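PDB 3VV3: deseasin MCP-01, which degrades collagen as a bacterial collagenolytic serine protease of the subtilisin family. Local coordinates for residues Gly22-Ala27 with Asp229-Met234; Leu223-Thr228 with Met247-Ser252; Asp10-Leu15 with Val121-Val126; Ser302-Ala307 with Gly316-Val321. All blocks are in the same frame, centred on the assembly; numbering follows the deposited sequence.

Contact 1. Residues Gly22-Ala27 with Asp229-Met234; sequences GGTADA and DSRDNM. With CA (calcium ion), chain D; CA (calcium ion), chain E.
A single direct hydrogen bond, T24 N to S230 O at 2.8 Å and nearly straight (172°), ties together two beta turns that lie some two hundred residues apart in sequence. T24 to A27 form a type II turn and D229 to D232 a type I turn, in loops of the subtilisin-like fold; the contact is a small worked example of one turn packed on another. S230 O also accepts from N17 ND2; G23 CA makes a CA-H...O contact with it, where a side chain would collide, and A27 CB packs against it at 3.4 Å. A27 CB also rests on the carboxylate of D232, 3.5 Å from D232 CG, while D232 OD2 pairs with R318. With chi1 at -56°, T24 OG1 lies beside its own backbone N and reaches over R231 CA at 3.6 Å; a water joins this hydroxyl to R231 O. Within the second turn D229 OD1 accepts from R231 N, an Asx turn, and from N233 N on the opposite face of the carboxylate. R231, bent at chi2 and chi3, curls back so that NH1 meets S230 OG in the guanidinium plane at 3.0 Å, and its charge finds D141 of the second subunit. D26 faces away from all this, at the third position of its turn, and serves two calcium ions; D30 assists at both and D28 at one. Its OD2 binds one ion alone, whereas D26 OD1 bridges the pair, at 2.3 Å from one calcium and 2.5 Å from the other.

Contact 2. Residues Leu223-Thr228 with Met247-Ser252; sequences LSIAST and MGAPGS
I225 and M247 run alongside one another in the same direction on neighbouring parallel strands, and I225 CD1 presses on M247 CG at 3.5 Å, a close approach for two carbons. M247 sets this up with chi1 at 61°, which holds CG between its backbone N and carbonyl carbon. The second branch, I225 CG2, meets A249 CB at 4.2 Å on the same face of the sheet. Behind the side chains runs the ladder: A226 N to M247 O at 2.9 Å, A249 N to A226 O at 3.0 Å and T228 N to A249 O at 2.9 Å. Past P250 the chain curls over the end of strand 222-228, so that T228 O takes G251 N at 3.0 Å and, more weakly, S252 N. G251 CA sits 3.1 Å from S227 OG, too near for any side chain; S235 binds that hydroxyl and S252 OG. Further out, A272 and V276 of helix 269-284 pack on I225, and M300 of helix 292-301 on M247. With an alanine in place of I225, the loss of CD1 and CG2 would probably open a gap between M247, A249 and helix 269-284 and hold the methionine less tightly. The strands, 45° apart in direction, form one margin of the seven-stranded parallel sheet of the subtilisin fold. Directional bonds thus fix the register, while apolar side-chain packing fits this buried margin against its helices.

Contact 3. Residues Asp10-Leu15 with Val121-Val126; sequences DDLWGL and VGVVGV
The peptide group of V124 is the flat unit that meets both leucines: L15 CD1 comes upon V124 O at 3.3 Å obliquely, well out of the peptide plane, whereas L12 CD1 approaches the same oxygen near the plane, at 3.7 Å. Otherwise the contact is mainly aliphatic, and the indole of W13, between the leucines in sequence, turns elsewhere, its NE1 bonded to S252 O. Here an N-terminal segment of the chain packs on the loop between helix 105-114 and strand 131-136 of the subtilisin-like domain, a plain case of two irregular segments joined by aliphatic side chains. An inverse gamma turn is centred on L12, L15 N bonds back to L12 O, and both leucines point toward residues 121-126. Both have nearly the same shape, with chi1 at -58° and -57° setting CG beside the backbone N. V124 CG1 lies within reach of both, 3.8 Å from L12 CD1 and 4.0 Å from L15 CD1. L12 lies nearly perpendicular to V123, its CD1 3.9 Å from V123 CB, and L255 of strand 254-258 packs on both residues. At the far end L15 CD2 touches V126 CG2 at 4.1 Å.

Contact 4. Residues Ser302-Ala307 with Gly316-Val321; sequences SGDANA and GTRLNV
A short beta hairpin of strands 304-305 and 317-318 pairs D304 with R318 as an antiparallel hydrogen-bonded pair and A305 with T317 as a non-hydrogen-bonded one. D304 and R318 exchange backbone bonds, and N306 N to G316 O (3.0 Å) adds a third. The two charged side chains, of D304 and R318, run alongside each other. D304 OD2 receives R318 NH1 at 2.7 Å in a salt bridge and N320 ND2 at 3.0 Å, both from the same face of the carboxylate, whose plane stands 88° from the guanidinium. Bends at chi2 and chi3 of R318 bring NH1 to L319 O as well, while NH2 pairs with D232. A leucine in its place would probably leave D304 and D232 without their shared counter-charge and the hairpin less firmly joined to the loop of D232. N320 is the N-cap of helix 321-327, its OD1 taking Q323 N, and its ND2 also serves the calcium ligand D30. G303 CA lies 3.2 Å from R318 O, where a side chain would clash. Nearby a water donates to S302 OG at 2.8 Å and accepts from N320 N at 2.9 Å.

How the contacts relate
Along the chain the order of first segments is contact 3, contact 1, contact 2, contact 4. Contact 1 interleaves with both contact 2 and contact 3, and strand 222-228 runs straight into the turn 229-234. The centre of contact 2 lies about 10 Å from that of contact 4, where strand 247-250 bonds through G248 to T317 and L319, and about 13 Å from that of contact 1. A charge pair joins contacts 1 and 4. Contact 3, about 20 Å from contact 4 between centres, is bound in through W13, which packs on D229 and P250. Together they join the N-terminal and C-terminal parts, which probably helps hold the chain ends, with a calcium pair, against one margin of the parallel sheet.

Contact 1. Residues Gly22-Ala27 with Asp229-Met234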
loop_
_atom_site.group_PDB
_atom_site.type_symbol
_atom_site.label_atom_id
_atom_site.label_comp_id
_atom_site.label_asym_id
_atom_site.label_seq_id
_atom_site.Cartn_x
_atom_site.Cartn_y
_atom_site.Cartn_z
ATOM N N GLY A 22 -21.538 6.540 1.793
ATOM C CA GLY A 22 -22.049 6.278 0.460
ATOM C C GLY A 22 -22.310 4.813 0.171
ATOM O O GLY A 22 -22.566 4.439 -0.976
ATOM N N GLY A 23 -22.255 3.981 1.208
ATOM C CA GLY A 23 -22.484 2.559 1.045
ATOM C C GLY A 23 -23.869 2.105 1.470
ATOM O O GLY A 23 -24.849 2.849 1.368
ATOM N N THR A 24 -23.951 0.870 1.942
ATOM C CA THR A 24 -25.226 0.261 2.288
ATOM C C THR A 24 -25.353 0.174 3.795
ATOM O O THR A 24 -24.451 -0.333 4.464
ATOM C CB THR A 24 -25.323 -1.152 1.713
ATOM O OG1 THR A 24 -25.123 -1.105 0.293
ATOM C CG2 THR A 24 -26.685 -1.767 2.030
ATOM N N ALA A 25 -26.461 0.676 4.336
ATOM C CA ALA A 25 -26.680 0.598 5.779
ATOM C C ALA A 25 -26.555 -0.850 6.270
ATOM O O ALA A 25 -27.051 -1.781 5.635
ATOM C CB ALA A 25 -28.042 1.200 6.165
ATOM N N ASP A 26 -25.872 -1.015 7.402
ATOM C CA ASP A 26 -25.653 -2.306 8.066
ATOM C C ASP A 26 -24.603 -3.223 7.435
ATOM O O ASP A 26 -24.449 -4.374 7.861
ATOM C CB ASP A 26 -26.949 -3.083 8.324
ATOM C CG ASP A 26 -26.808 -4.044 9.494
ATOM O OD1 ASP A 26 -26.161 -3.651 10.481
ATOM O OD2 ASP A 26 -27.315 -5.178 9.423
ATOM N N ALA A 27 -23.897 -2.726 6.422
ATOM C CA ALA A 27 -22.722 -3.425 5.921
ATOM C C ALA A 27 -21.581 -3.067 6.864
ATOM O O ALA A 27 -20.809 -2.151 6.607
ATOM C CB ALA A 27 -22.398 -2.998 4.500
ATOM N N ASP A 229 -16.171 -4.137 1.346
ATOM C CA ASP A 229 -16.372 -2.699 1.267
ATOM C C ASP A 229 -17.690 -2.240 1.900
ATOM O O ASP A 229 -18.425 -3.033 2.502
ATOM C CB ASP A 229 -16.253 -2.195 -0.186
ATOM C CG ASP A 229 -17.382 -2.696 -1.089
ATOM O OD1 ASP A 229 -18.464 -3.062 -0.581
ATOM O OD2 ASP A 229 -17.178 -2.717 -2.326
ATOM N N SER A 230 -17.973 -0.952 1.769
ATOM C CA SER A 230 -19.119 -0.358 2.455
ATOM C C SER A 230 -20.467 -0.790 1.873
ATOM O O SER A 230 -21.509 -0.440 2.423
ATOM C CB SER A 230 -19.030 1.164 2.420
ATOM O OG SER A 230 -19.104 1.627 1.078
ATOM N N ARG A 231 -20.445 -1.507 0.755
ATOM C CA ARG A 231 -21.666 -2.073 0.177
ATOM C C ARG A 231 -21.754 -3.573 0.466
ATOM O O ARG A 231 -22.624 -4.270 -0.057
ATOM C CB ARG A 231 -21.736 -1.826 -1.338
ATOM C CG ARG A 231 -21.983 -0.377 -1.735
ATOM C CD ARG A 231 -20.706 0.451 -1.616
ATOM N NE ARG A 231 -19.791 0.224 -2.734
ATOM C CZ ARG A 231 -18.480 0.440 -2.682
ATOM N NH1 ARG A 231 -17.923 0.851 -1.553
ATOM N NH2 ARG A 231 -17.724 0.219 -3.753
ATOM N N ASP A 232 -20.841 -4.061 1.304
ATOM C CA ASP A 232 -20.712 -5.493 1.573
ATOM C C ASP A 232 -20.317 -6.323 0.345
ATOM O O ASP A 232 -20.496 -7.540 0.345
ATOM C CB ASP A 232 -21.975 -6.066 2.251
ATOM C CG ASP A 232 -21.782 -6.318 3.747
ATOM O OD1 ASP A 232 -20.643 -6.187 4.249
ATOM O OD2 ASP A 232 -22.781 -6.632 4.434
ATOM N N ASN A 233 -19.767 -5.678 -0.691
ATOM C CA ASN A 233 -19.141 -6.425 -1.789
ATOM C C ASN A 233 -17.828 -6.969 -1.275
ATOM O O ASN A 233 -17.308 -6.488 -0.266
ATOM C CB ASN A 233 -18.750 -5.531 -2.975
ATOM C CG ASN A 233 -19.905 -4.720 -3.547
ATOM O OD1 ASN A 233 -20.997 -5.235 -3.782
ATOM N ND2 ASN A 233 -19.635 -3.440 -3.830
ATOM N N MET A 234 -17.258 -7.938 -1.981
ATOM C CA MET A 234 -15.839 -8.197 -1.780
ATOM C C MET A 234 -15.103 -7.039 -2.447
ATOM O O MET A 234 -15.417 -6.655 -3.579
ATOM C CB MET A 234 -15.412 -9.537 -2.382
ATOM C CG MET A 234 -13.923 -9.817 -2.209
ATOM S SD MET A 234 -13.451 -11.508 -2.631
ATOM C CE MET A 234 -13.575 -11.463 -4.417
HETATM CA CA CA D . -24.925 -2.322 11.886
HETATM CA CA CA E . -26.326 -5.850 11.634
HETATM O O HOH W 1 -25.229 -3.424 -0.998
HETATM O O HOH W 2 -26.692 -2.047 13.369
HETATM O O HOH W 3 -25.738 -0.343 10.996
HETATM O O HOH W 4 -23.625 -1.371 13.898
HETATM O O HOH W 5 -27.727 -4.775 13.026
HETATM O O HOH W 6 -28.252 -7.345 12.112
#

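Contact 2. Residues Leu223-Thr228 with Met247-Ser252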
loop_
_atom_site.group_PDB
_atom_site.type_symbol
_atom_site.label_atom_id
_atom_site.label_comp_id
_atom_site.label_asym_id
_atom_site.label_seq_id
_atom_site.Cartn_x
_atom_site.Cartn_y
_atom_site.Cartn_z
ATOM N N LEU A 223 -5.786 -17.806 10.224
ATOM C CA LEU A 223 -7.105 -17.334 9.828
ATOM C C LEU A 223 -6.894 -16.269 8.752
ATOM O O LEU A 223 -6.367 -15.201 9.031
ATOM C CB LEU A 223 -7.857 -16.788 11.045
ATOM C CG LEU A 223 -9.205 -16.082 10.836
ATOM C CD1 LEU A 223 -10.166 -16.937 10.022
ATOM C CD2 LEU A 223 -9.819 -15.702 12.176
ATOM N N SER A 224 -7.272 -16.597 7.516
ATOM C CA SER A 224 -6.933 -15.795 6.338
ATOM C C SER A 224 -8.104 -14.931 5.931
ATOM O O SER A 224 -9.215 -15.435 5.746
ATOM C CB SER A 224 -6.550 -16.690 5.144
ATOM O OG SER A 224 -5.398 -17.446 5.430
ATOM N N ILE A 225 -7.846 -13.639 5.753
ATOM C CA ILE A 225 -8.932 -12.664 5.654
ATOM C C ILE A 225 -8.976 -11.909 4.321
ATOM O O ILE A 225 -7.994 -11.292 3.919
ATOM C CB ILE A 225 -8.837 -11.654 6.819
ATOM C CG1 ILE A 225 -8.850 -12.399 8.165
ATOM C CG2 ILE A 225 -9.950 -10.622 6.729
ATOM C CD1 ILE A 225 -10.023 -13.347 8.325
ATOM N N ALA A 226 -10.123 -11.974 3.643
ATOM C CA ALA A 226 -10.372 -11.157 2.455
ATOM C C ALA A 226 -10.987 -9.840 2.895
ATOM O O ALA A 226 -11.501 -9.724 4.018
ATOM C CB ALA A 226 -11.306 -11.890 1.479
ATOM N N SER A 227 -10.962 -8.853 2.003
ATOM C CA SER A 227 -11.477 -7.526 2.309
ATOM C C SER A 227 -12.866 -7.293 1.713
ATOM O O SER A 227 -13.153 -7.720 0.596
ATOM C CB SER A 227 -10.510 -6.458 1.781
ATOM O OG SER A 227 -11.050 -5.158 1.959
ATOM N N THR A 228 -13.713 -6.603 2.471
ATOM C CA THR A 228 -15.034 -6.180 1.999
ATOM C C THR A 228 -15.163 -4.662 2.044
ATOM O O THR A 228 -14.372 -3.972 2.706
ATOM C CB THR A 228 -16.167 -6.821 2.837
ATOM O OG1 THR A 228 -16.059 -6.405 4.209
ATOM C CG2 THR A 228 -16.088 -8.336 2.767
ATOM N N MET A 247 -12.721 -16.011 5.437
ATOM C CA MET A 247 -13.847 -15.096 5.618
ATOM C C MET A 247 -13.418 -13.687 5.232
ATOM O O MET A 247 -12.261 -13.469 4.889
ATOM C CB MET A 247 -14.326 -15.117 7.074
ATOM C CG MET A 247 -13.250 -14.672 8.070
ATOM S SD MET A 247 -13.844 -14.681 9.779
ATOM C CE MET A 247 -15.083 -13.387 9.725
ATOM N N GLY A 248 -14.340 -12.734 5.302
ATOM C CA GLY A 248 -14.022 -11.358 4.955
ATOM C C GLY A 248 -14.302 -10.389 6.087
ATOM O O GLY A 248 -15.012 -10.723 7.029
ATOM N N ALA A 249 -13.732 -9.191 5.996
ATOM C CA ALA A 249 -13.993 -8.116 6.951
ATOM C C ALA A 249 -13.696 -6.782 6.261
ATOM O O ALA A 249 -13.012 -6.755 5.234
ATOM C CB ALA A 249 -13.137 -8.282 8.218
ATOM N N PRO A 250 -14.200 -5.675 6.815
ATOM C CA PRO A 250 -14.016 -4.374 6.162
ATOM C C PRO A 250 -12.544 -3.987 5.941
ATOM O O PRO A 250 -11.743 -3.937 6.892
ATOM C CB PRO A 250 -14.687 -3.397 7.138
ATOM C CG PRO A 250 -15.735 -4.220 7.801
ATOM C CD PRO A 250 -15.085 -5.575 7.991
ATOM N N GLY A 251 -12.203 -3.688 4.692
ATOM C CA GLY A 251 -10.852 -3.254 4.369
ATOM C C GLY A 251 -10.771 -2.133 3.344
ATOM O O GLY A 251 -9.681 -1.669 3.026
ATOM N N SER A 252 -11.924 -1.709 2.819
ATOM C CA SER A 252 -11.964 -0.622 1.834
ATOM C C SER A 252 -12.222 0.722 2.511
ATOM O O SER A 252 -13.286 0.930 3.102
ATOM C CB SER A 252 -13.069 -0.868 0.794
ATOM O OG SER A 252 -12.797 -2.008 0.002
#

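Contact 3. Residues Asp10-Leu15 with Val121-Val126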
loop_
_atom_site.group_PDB
_atom_site.type_symbol
_atom_site.label_atom_id
_atom_site.label_comp_id
_atom_site.label_asym_id
_atom_site.label_seq_id
_atom_site.Cartn_x
_atom_site.Cartn_y
_atom_site.Cartn_z
ATOM N N ASP A 10 -17.873 8.643 13.077
ATOM C CA ASP A 10 -18.796 8.485 11.954
ATOM C C ASP A 10 -18.112 8.086 10.638
ATOM O O ASP A 10 -18.778 7.646 9.699
ATOM C CB ASP A 10 -19.635 9.755 11.754
ATOM C CG ASP A 10 -20.668 9.956 12.854
ATOM O OD1 ASP A 10 -20.918 9.008 13.631
ATOM O OD2 ASP A 10 -21.239 11.067 12.930
ATOM N N ASP A 11 -16.793 8.247 10.571
ATOM C CA ASP A 11 -16.033 7.852 9.385
ATOM C C ASP A 11 -15.715 6.358 9.393
ATOM O O ASP A 11 -15.266 5.804 8.386
ATOM C CB ASP A 11 -14.734 8.659 9.286
ATOM C CG ASP A 11 -14.981 10.122 8.993
ATOM O OD1 ASP A 11 -15.903 10.412 8.211
ATOM O OD2 ASP A 11 -14.265 10.976 9.545
ATOM N N LEU A 12 -15.945 5.715 10.537
ATOM C CA LEU A 12 -15.637 4.294 10.711
ATOM C C LEU A 12 -16.788 3.391 10.265
ATOM O O LEU A 12 -17.449 2.750 11.083
ATOM C CB LEU A 12 -15.267 4.013 12.177
ATOM C CG LEU A 12 -14.076 4.842 12.667
ATOM C CD1 LEU A 12 -13.835 4.633 14.169
ATOM C CD2 LEU A 12 -12.800 4.534 11.857
ATOM N N TRP A 13 -17.022 3.320 8.959
ATOM C CA TRP A 13 -18.169 2.571 8.464
ATOM C C TRP A 13 -18.068 1.078 8.817
ATOM O O TRP A 13 -19.076 0.409 9.047
ATOM C CB TRP A 13 -18.315 2.765 6.947
ATOM C CG TRP A 13 -17.218 2.098 6.168
ATOM C CD1 TRP A 13 -16.068 2.668 5.701
ATOM C CD2 TRP A 13 -17.172 0.725 5.789
ATOM N NE1 TRP A 13 -15.311 1.727 5.043
ATOM C CE2 TRP A 13 -15.970 0.525 5.081
ATOM C CE3 TRP A 13 -18.038 -0.358 5.970
ATOM C CZ2 TRP A 13 -15.607 -0.719 4.563
ATOM C CZ3 TRP A 13 -17.682 -1.587 5.454
ATOM C CH2 TRP A 13 -16.472 -1.760 4.759
ATOM N N GLY A 14 -16.845 0.557 8.878
ATOM C CA GLY A 14 -16.648 -0.850 9.181
ATOM C C GLY A 14 -17.193 -1.239 10.544
ATOM O O GLY A 14 -17.624 -2.372 10.751
ATOM N N LEU A 15 -17.161 -0.297 11.479
ATOM C CA LEU A 15 -17.666 -0.549 12.828
ATOM C C LEU A 15 -19.170 -0.289 12.884
ATOM O O LEU A 15 -19.937 -1.032 13.521
ATOM C CB LEU A 15 -16.948 0.336 13.854
ATOM C CG LEU A 15 -15.418 0.234 13.933
ATOM C CD1 LEU A 15 -14.886 1.112 15.061
ATOM C CD2 LEU A 15 -14.993 -1.219 14.140
ATOM N N VAL A 121 -11.017 11.711 21.499
ATOM C CA VAL A 121 -10.026 12.018 20.473
ATOM C C VAL A 121 -9.991 10.959 19.374
ATOM O O VAL A 121 -10.190 9.778 19.631
ATOM C CB VAL A 121 -8.606 12.244 21.059
ATOM C CG1 VAL A 121 -8.643 12.290 22.575
ATOM C CG2 VAL A 121 -7.627 11.202 20.560
ATOM N N GLY A 122 -9.784 11.401 18.141
ATOM C CA GLY A 122 -9.581 10.485 17.029
ATOM C C GLY A 122 -10.642 9.432 16.760
ATOM O O GLY A 122 -11.832 9.732 16.604
ATOM N N VAL A 123 -10.195 8.178 16.685
ATOM C CA VAL A 123 -11.046 7.069 16.287
ATOM C C VAL A 123 -11.289 6.120 17.466
ATOM O O VAL A 123 -11.185 6.519 18.621
ATOM C CB VAL A 123 -10.422 6.311 15.088
ATOM C CG1 VAL A 123 -10.496 7.180 13.830
ATOM C CG2 VAL A 123 -8.965 5.967 15.371
ATOM N N VAL A 124 -11.630 4.876 17.169
ATOM C CA VAL A 124 -11.792 3.848 18.190
ATOM C C VAL A 124 -11.634 2.499 17.507
ATOM O O VAL A 124 -12.072 2.314 16.371
ATOM C CB VAL A 124 -13.175 3.939 18.894
ATOM C CG1 VAL A 124 -14.318 3.945 17.871
ATOM C CG2 VAL A 124 -13.366 2.800 19.878
ATOM N N GLY A 125 -10.982 1.561 18.181
ATOM C CA GLY A 125 -10.782 0.244 17.603
ATOM C C GLY A 125 -11.927 -0.703 17.903
ATOM O O GLY A 125 -12.886 -0.342 18.591
ATOM N N VAL A 126 -11.832 -1.925 17.395
ATOM C CA VAL A 126 -12.825 -2.936 17.740
ATOM C C VAL A 126 -12.853 -3.093 19.264
ATOM O O VAL A 126 -13.911 -3.336 19.854
ATOM C CB VAL A 126 -12.523 -4.301 17.085
ATOM C CG1 VAL A 126 -13.580 -5.333 17.478
ATOM C CG2 VAL A 126 -12.444 -4.167 15.560
#

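Contact 4. Residues Ser302-Ala307 with Gly316-Val321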
loop_
_atom_site.group_PDB
_atom_site.type_symbol
_atom_site.label_atom_id
_atom_site.label_comp_id
_atom_site.label_asym_id
_atom_site.label_seq_id
_atom_site.Cartn_x
_atom_site.Cartn_y
_atom_site.Cartn_z
ATOM N N SER A 302 -19.952 -17.111 12.996
ATOM C CA SER A 302 -20.815 -16.053 13.522
ATOM C C SER A 302 -20.987 -14.876 12.567
ATOM O O SER A 302 -21.805 -13.992 12.815
ATOM C CB SER A 302 -20.312 -15.541 14.874
ATOM O OG SER A 302 -19.094 -14.827 14.737
ATOM N N GLY A 303 -20.203 -14.854 11.490
ATOM C CA GLY A 303 -20.273 -13.761 10.536
ATOM C C GLY A 303 -21.579 -13.775 9.762
ATOM O O GLY A 303 -22.276 -14.785 9.753
ATOM N N ASP A 304 -21.909 -12.653 9.127
ATOM C CA ASP A 304 -23.106 -12.557 8.291
ATOM C C ASP A 304 -22.869 -13.232 6.947
ATOM O O ASP A 304 -21.840 -13.018 6.315
ATOM C CB ASP A 304 -23.489 -11.093 8.057
ATOM C CG ASP A 304 -23.962 -10.400 9.321
ATOM O OD1 ASP A 304 -24.718 -11.028 10.097
ATOM O OD2 ASP A 304 -23.588 -9.224 9.529
ATOM N N ALA A 305 -23.826 -14.047 6.510
ATOM C CA ALA A 305 -23.746 -14.650 5.190
ATOM C C ALA A 305 -23.554 -13.547 4.164
ATOM O O ALA A 305 -24.237 -12.523 4.197
ATOM C CB ALA A 305 -25.002 -15.453 4.884
ATOM N N ASN A 306 -22.619 -13.760 3.249
ATOM C CA ASN A 306 -22.264 -12.729 2.291
ATOM C C ASN A 306 -22.261 -13.287 0.870
ATOM O O ASN A 306 -21.524 -14.220 0.565
ATOM C CB ASN A 306 -20.896 -12.138 2.669
ATOM C CG ASN A 306 -20.498 -10.975 1.783
ATOM O OD1 ASN A 306 -20.045 -11.174 0.661
ATOM N ND2 ASN A 306 -20.644 -9.756 2.293
ATOM N N ALA A 307 -23.107 -12.725 0.009
ATOM C CA ALA A 307 -23.245 -13.227 -1.357
ATOM C C ALA A 307 -21.922 -13.206 -2.129
ATOM O O ALA A 307 -21.614 -14.140 -2.875
ATOM C CB ALA A 307 -24.318 -12.440 -2.108
ATOM N N GLY A 316 -17.752 -18.106 3.703
ATOM C CA GLY A 316 -18.647 -17.248 2.944
ATOM C C GLY A 316 -19.314 -16.185 3.799
ATOM O O GLY A 316 -20.400 -15.707 3.477
ATOM N N THR A 317 -18.666 -15.810 4.900
ATOM C CA THR A 317 -19.230 -14.813 5.793
ATOM C C THR A 317 -18.350 -13.574 5.927
ATOM O O THR A 317 -17.144 -13.618 5.685
ATOM C CB THR A 317 -19.428 -15.380 7.201
ATOM O OG1 THR A 317 -18.164 -15.843 7.690
ATOM C CG2 THR A 317 -20.426 -16.543 7.185
ATOM N N ARG A 318 -18.982 -12.480 6.324
ATOM C CA ARG A 318 -18.302 -11.241 6.642
ATOM C C ARG A 318 -18.389 -11.042 8.148
ATOM O O ARG A 318 -19.452 -11.219 8.736
ATOM C CB ARG A 318 -18.963 -10.069 5.901
ATOM C CG ARG A 318 -18.220 -8.740 6.040
ATOM C CD ARG A 318 -18.799 -7.861 7.143
ATOM N NE ARG A 318 -20.177 -7.475 6.832
ATOM C CZ ARG A 318 -21.232 -7.771 7.583
ATOM N NH1 ARG A 318 -21.080 -8.441 8.724
ATOM N NH2 ARG A 318 -22.444 -7.380 7.198
ATOM N N LEU A 319 -17.260 -10.683 8.760
ATOM C CA LEU A 319 -17.152 -10.534 10.216
ATOM C C LEU A 319 -18.339 -9.833 10.871
ATOM O O LEU A 319 -18.780 -8.775 10.424
ATOM C CB LEU A 319 -15.873 -9.770 10.562
ATOM C CG LEU A 319 -15.583 -9.485 12.037
ATOM C CD1 LEU A 319 -15.299 -10.768 12.806
ATOM C CD2 LEU A 319 -14.414 -8.505 12.138
ATOM N N ASN A 320 -18.842 -10.422 11.952
ATOM C CA ASN A 320 -19.817 -9.745 12.786
ATOM C C ASN A 320 -19.458 -9.965 14.245
ATOM O O ASN A 320 -19.649 -11.054 14.780
ATOM C CB ASN A 320 -21.235 -10.248 12.508
ATOM C CG ASN A 320 -22.278 -9.407 13.212
ATOM O OD1 ASN A 320 -22.195 -9.182 14.422
ATOM N ND2 ASN A 320 -23.246 -8.899 12.452
ATOM N N VAL A 321 -18.914 -8.930 14.876
ATOM C CA VAL A 321 -18.342 -9.107 16.202
ATOM C C VAL A 321 -19.430 -9.169 17.269
ATOM O O VAL A 321 -19.245 -9.800 18.313
ATOM C CB VAL A 321 -17.255 -8.059 16.536
ATOM C CG1 VAL A 321 -17.845 -6.650 16.644
ATOM C CG2 VAL A 321 -16.505 -8.462 17.830
HETATM O O HOH W 7 -17.920 -12.994 12.910
#